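Local coordinates for argininosuccinate lyase (Chelativorans sp., PDB 6RXA), which is an engineered EDDS lyase variant, a C-N lyase of the aspartase/fumarase superfamily, and probably also cleaves argininosuccinate to fumarate and arginine, at residues Leu129-Val143 and Ala461-Ala475. The protein carries 2 engineered substitutions. Numbering follows the deposited sequence.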
# COMPACT_ATOMS: atom_id res chain seq x y z
N LEU A 129 -1.21 -22.82 -11.46
CA LEU A 129 -1.65 -23.49 -12.68
C LEU A 129 -3.10 -23.14 -13.00
O LEU A 129 -3.45 -22.91 -14.16
CB LEU A 129 -1.46 -25.00 -12.57
CG LEU A 129 0.00 -25.43 -12.45
CD1 LEU A 129 0.12 -26.94 -12.39
CD2 LEU A 129 0.85 -24.89 -13.59
N ARG A 130 -3.97 -23.10 -11.98
CA ARG A 130 -5.34 -22.64 -12.17
C ARG A 130 -5.38 -21.24 -12.78
O ARG A 130 -6.17 -20.96 -13.70
CB ARG A 130 -6.04 -22.67 -10.81
CG ARG A 130 -7.48 -22.25 -10.82
CD ARG A 130 -7.99 -22.07 -9.39
NE ARG A 130 -9.41 -21.74 -9.35
CZ ARG A 130 -9.99 -21.05 -8.37
NH1 ARG A 130 -9.26 -20.61 -7.34
NH2 ARG A 130 -11.29 -20.78 -8.43
N THR A 131 -4.53 -20.35 -12.27
CA THR A 131 -4.49 -18.97 -12.76
C THR A 131 -3.97 -18.90 -14.18
O THR A 131 -4.55 -18.19 -15.02
CB THR A 131 -3.61 -18.14 -11.81
OG1 THR A 131 -4.21 -18.08 -10.51
CG2 THR A 131 -3.43 -16.73 -12.32
N ILE A 132 -2.88 -19.62 -14.48
CA ILE A 132 -2.36 -19.66 -15.85
C ILE A 132 -3.41 -20.17 -16.82
O ILE A 132 -3.58 -19.63 -17.91
CB ILE A 132 -1.05 -20.47 -15.89
CG1 ILE A 132 0.04 -19.67 -15.17
CG2 ILE A 132 -0.64 -20.78 -17.32
CD1 ILE A 132 1.31 -20.44 -14.87
N GLU A 133 -4.15 -21.21 -16.43
CA GLU A 133 -5.22 -21.71 -17.29
C GLU A 133 -6.27 -20.63 -17.55
O GLU A 133 -6.72 -20.45 -18.68
CB GLU A 133 -5.85 -22.94 -16.65
CG GLU A 133 -6.94 -23.57 -17.47
CD GLU A 133 -7.51 -24.81 -16.81
OE1 GLU A 133 -7.80 -24.76 -15.60
OE2 GLU A 133 -7.67 -25.84 -17.50
N ALA A 134 -6.67 -19.89 -16.50
CA ALA A 134 -7.67 -18.84 -16.67
C ALA A 134 -7.14 -17.70 -17.53
O ALA A 134 -7.86 -17.17 -18.39
CB ALA A 134 -8.12 -18.32 -15.30
N VAL A 135 -5.87 -17.32 -17.34
CA VAL A 135 -5.28 -16.25 -18.15
C VAL A 135 -5.14 -16.67 -19.61
O VAL A 135 -5.36 -15.86 -20.51
CB VAL A 135 -3.94 -15.78 -17.55
CG1 VAL A 135 -3.25 -14.75 -18.45
CG2 VAL A 135 -4.17 -15.19 -16.17
N ILE A 136 -4.81 -17.94 -19.87
CA ILE A 136 -4.80 -18.44 -21.24
C ILE A 136 -6.20 -18.34 -21.85
O ILE A 136 -6.37 -17.90 -22.99
CB ILE A 136 -4.25 -19.87 -21.29
CG1 ILE A 136 -2.75 -19.88 -21.01
CG2 ILE A 136 -4.57 -20.51 -22.64
CD1 ILE A 136 -2.18 -21.29 -20.86
N GLY A 137 -7.23 -18.74 -21.09
CA GLY A 137 -8.59 -18.64 -21.61
C GLY A 137 -8.98 -17.21 -21.93
O GLY A 137 -9.69 -16.95 -22.91
N TYR A 138 -8.54 -16.27 -21.11
CA TYR A 138 -8.79 -14.85 -21.34
C TYR A 138 -8.07 -14.38 -22.60
O TYR A 138 -8.68 -13.74 -23.46
CB TYR A 138 -8.29 -14.11 -20.10
CG TYR A 138 -8.47 -12.61 -19.97
CD1 TYR A 138 -9.54 -11.93 -20.53
CD2 TYR A 138 -7.55 -11.87 -19.24
CE1 TYR A 138 -9.68 -10.56 -20.35
CE2 TYR A 138 -7.68 -10.51 -19.06
CZ TYR A 138 -8.75 -9.86 -19.62
OH TYR A 138 -8.89 -8.49 -19.46
N ARG A 139 -6.80 -14.76 -22.75
CA ARG A 139 -6.07 -14.40 -23.96
C ARG A 139 -6.70 -15.03 -25.19
O ARG A 139 -6.79 -14.39 -26.25
CB ARG A 139 -4.59 -14.78 -23.82
CG ARG A 139 -3.76 -14.29 -24.99
CD ARG A 139 -2.32 -14.69 -24.84
NE ARG A 139 -1.52 -14.08 -25.89
CZ ARG A 139 -0.28 -14.43 -26.19
NH1 ARG A 139 0.30 -15.42 -25.54
NH2 ARG A 139 0.37 -13.79 -27.15
N GLU A 140 -7.16 -16.29 -25.09
CA GLU A 140 -7.84 -16.93 -26.21
C GLU A 140 -9.05 -16.12 -26.64
O GLU A 140 -9.25 -15.86 -27.84
CB GLU A 140 -8.27 -18.36 -25.86
CG GLU A 140 -7.14 -19.36 -25.83
CD GLU A 140 -7.56 -20.71 -25.31
OE1 GLU A 140 -8.71 -20.84 -24.84
OE2 GLU A 140 -6.73 -21.65 -25.34
N ALA A 141 -9.88 -15.70 -25.68
CA ALA A 141 -11.07 -14.93 -26.02
C ALA A 141 -10.71 -13.61 -26.69
O ALA A 141 -11.37 -13.19 -27.65
CB ALA A 141 -11.91 -14.70 -24.77
N VAL A 142 -9.66 -12.95 -26.20
CA VAL A 142 -9.20 -11.68 -26.75
C VAL A 142 -8.73 -11.84 -28.19
O VAL A 142 -9.11 -11.07 -29.07
CB VAL A 142 -8.08 -11.12 -25.84
CG1 VAL A 142 -7.29 -10.01 -26.50
CG2 VAL A 142 -8.67 -10.64 -24.51
N VAL A 143 -7.86 -12.82 -28.44
CA VAL A 143 -7.30 -13.01 -29.78
C VAL A 143 -8.37 -13.47 -30.76
O VAL A 143 -8.44 -13.01 -31.90
CB VAL A 143 -6.12 -13.99 -29.72
CG1 VAL A 143 -5.63 -14.31 -31.13
CG2 VAL A 143 -4.99 -13.42 -28.91
N ALA A 461 0.32 -14.57 -32.19
CA ALA A 461 -0.29 -14.85 -30.89
C ALA A 461 -0.89 -16.25 -30.85
O ALA A 461 -0.86 -16.92 -29.81
CB ALA A 461 -1.36 -13.80 -30.58
N MET A 462 -1.44 -16.71 -31.97
CA MET A 462 -1.98 -18.07 -32.01
C MET A 462 -0.86 -19.09 -31.82
O MET A 462 -1.05 -20.10 -31.14
CB MET A 462 -2.72 -18.29 -33.33
CG MET A 462 -3.99 -17.45 -33.48
SD MET A 462 -5.31 -17.95 -32.37
CE MET A 462 -5.91 -19.44 -33.18
N ALA A 463 0.31 -18.84 -32.40
CA ALA A 463 1.44 -19.73 -32.16
C ALA A 463 1.89 -19.67 -30.71
O ALA A 463 2.22 -20.70 -30.11
CB ALA A 463 2.58 -19.38 -33.11
N GLU A 464 1.91 -18.47 -30.13
CA GLU A 464 2.27 -18.32 -28.72
C GLU A 464 1.27 -19.04 -27.82
O GLU A 464 1.66 -19.68 -26.84
CB GLU A 464 2.41 -16.84 -28.36
CG GLU A 464 3.68 -16.21 -28.92
CD GLU A 464 3.85 -14.74 -28.58
OE1 GLU A 464 2.99 -14.12 -27.93
OE2 GLU A 464 4.90 -14.19 -28.97
N LEU A 465 -0.03 -18.95 -28.15
CA LEU A 465 -1.05 -19.60 -27.33
C LEU A 465 -0.88 -21.11 -27.35
O LEU A 465 -1.11 -21.78 -26.33
CB LEU A 465 -2.43 -19.21 -27.84
CG LEU A 465 -2.96 -17.88 -27.32
CD1 LEU A 465 -4.11 -17.38 -28.18
CD2 LEU A 465 -3.42 -18.04 -25.87
N HIS A 466 -0.51 -21.68 -28.50
CA HIS A 466 -0.19 -23.10 -28.55
C HIS A 466 0.93 -23.44 -27.58
O HIS A 466 0.84 -24.45 -26.86
CB HIS A 466 0.20 -23.47 -29.98
CG HIS A 466 0.50 -24.92 -30.15
ND1 HIS A 466 -0.48 -25.87 -30.32
CD2 HIS A 466 1.68 -25.60 -30.12
CE1 HIS A 466 0.08 -27.07 -30.42
NE2 HIS A 466 1.39 -26.93 -30.30
N LYS A 467 1.97 -22.62 -27.52
CA LYS A 467 3.06 -22.85 -26.58
C LYS A 467 2.61 -22.64 -25.13
O LYS A 467 3.04 -23.39 -24.24
CB LYS A 467 4.24 -21.94 -26.92
CG LYS A 467 4.94 -22.29 -28.23
CD LYS A 467 6.05 -21.28 -28.52
CE LYS A 467 7.37 -21.95 -28.87
NZ LYS A 467 7.68 -21.80 -30.32
N ASP A 468 1.75 -21.65 -24.88
CA ASP A 468 1.21 -21.43 -23.54
C ASP A 468 0.49 -22.69 -23.05
O ASP A 468 0.68 -23.13 -21.90
CB ASP A 468 0.17 -20.28 -23.55
CG ASP A 468 0.75 -18.90 -23.88
OD1 ASP A 468 1.93 -18.61 -23.60
OD2 ASP A 468 -0.04 -18.06 -24.39
N ARG A 469 -0.36 -23.27 -23.91
CA ARG A 469 -1.12 -24.45 -23.52
C ARG A 469 -0.20 -25.65 -23.32
O ARG A 469 -0.40 -26.45 -22.42
CB ARG A 469 -2.21 -24.75 -24.56
CG ARG A 469 -3.33 -23.71 -24.62
CD ARG A 469 -4.48 -24.16 -25.53
NE ARG A 469 -4.06 -24.16 -26.93
CZ ARG A 469 -4.24 -23.16 -27.78
NH1 ARG A 469 -3.79 -23.28 -29.02
NH2 ARG A 469 -4.83 -22.03 -27.42
N ALA A 470 0.85 -25.77 -24.14
CA ALA A 470 1.77 -26.89 -23.99
C ALA A 470 2.54 -26.79 -22.68
O ALA A 470 2.73 -27.81 -21.99
CB ALA A 470 2.72 -26.92 -25.19
N TRP A 471 3.00 -25.59 -22.31
CA TRP A 471 3.67 -25.43 -21.02
C TRP A 471 2.76 -25.85 -19.88
O TRP A 471 3.17 -26.57 -18.97
CB TRP A 471 4.09 -23.97 -20.85
CG TRP A 471 4.88 -23.73 -19.61
CD1 TRP A 471 6.23 -23.67 -19.51
CD2 TRP A 471 4.37 -23.55 -18.28
NE1 TRP A 471 6.61 -23.45 -18.20
CE2 TRP A 471 5.48 -23.38 -17.43
CE3 TRP A 471 3.08 -23.51 -17.73
CZ2 TRP A 471 5.35 -23.18 -16.05
CZ3 TRP A 471 2.95 -23.31 -16.36
CH2 TRP A 471 4.08 -23.15 -15.54
N LEU A 472 1.50 -25.41 -19.92
CA LEU A 472 0.55 -25.75 -18.87
C LEU A 472 0.28 -27.24 -18.82
O LEU A 472 0.23 -27.84 -17.74
CB LEU A 472 -0.75 -24.98 -19.09
CG LEU A 472 -1.88 -25.29 -18.10
CD1 LEU A 472 -1.50 -24.94 -16.68
CD2 LEU A 472 -3.12 -24.53 -18.52
N ALA A 473 0.09 -27.87 -19.98
CA ALA A 473 -0.14 -29.30 -19.99
C ALA A 473 1.03 -30.07 -19.40
O ALA A 473 0.84 -31.03 -18.65
CB ALA A 473 -0.41 -29.75 -21.43
N ASN A 474 2.26 -29.67 -19.74
CA ASN A 474 3.43 -30.37 -19.23
C ASN A 474 3.54 -30.22 -17.72
O ASN A 474 3.80 -31.20 -17.00
CB ASN A 474 4.70 -29.85 -19.91
CG ASN A 474 5.96 -30.41 -19.29
OD1 ASN A 474 6.38 -31.52 -19.62
ND2 ASN A 474 6.55 -29.66 -18.37
N ALA A 475 3.35 -28.99 -17.21
CA ALA A 475 3.46 -28.75 -15.77
C ALA A 475 2.39 -29.52 -15.02
O ALA A 475 2.67 -30.11 -13.96
CB ALA A 475 3.36 -27.26 -15.45
O HOH W 1 2.96 -16.57 -24.96
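Two long antiparallel helices of the lyase helical bundle pack knobs-into-holes here, and Ile-136, Arg-139, Leu-465 and Leu-472 are the knobs. The segment axes come within 10.5 Å at 160°. Arg-139, with CG anti to the backbone N (chi1 -174°) and its chain extended as far as NE, reaches across to helix 451-500, set among Ala-461, Glu-464, Leu-465 and Asp-468. In the resulting salt-bridge network its NH2 gives a nearly straight bond (166°) to Glu-464 OE1, 2.8 Å away, lying in the guanidinium plane and using the anti lone pair of that oxygen. NH1 reaches Asp-468 OD2 at 2.9 Å through a weak, bent bond, and a water joins NH1 to Asp-468 OD1. An arginine suits this buried place: both carboxylates probably offset its charge, while its methylenes pack against Leu-465, CD lying 3.7 Å from Leu-465 CD2. In this bundle of the aspartase/fumarase fold, helix 168-193 flanks the same network, Ser-176 bonding Arg-139 NE and Arg-187 pairing with Asp-468. On the more exposed flank Glu-140 OE2 forms a salt bridge with Arg-469 NH2 (2.8 Å), tilted from the guanidinium plane. Beta-branched Ile-136 sits among Leu-465, Asp-468, Arg-469 and Leu-472, CD1 3.7 Å from Asp-468 CB. Farther along, Leu-472 splays its methyls, CD1 to Leu-129 and CD2 to Glu-133 CB at 3.7 Å. The broad Trp-471 ring obliquely meets Ile-132 CD1, whose distance to CZ3 is 3.6 Å, and Leu-129 CD2.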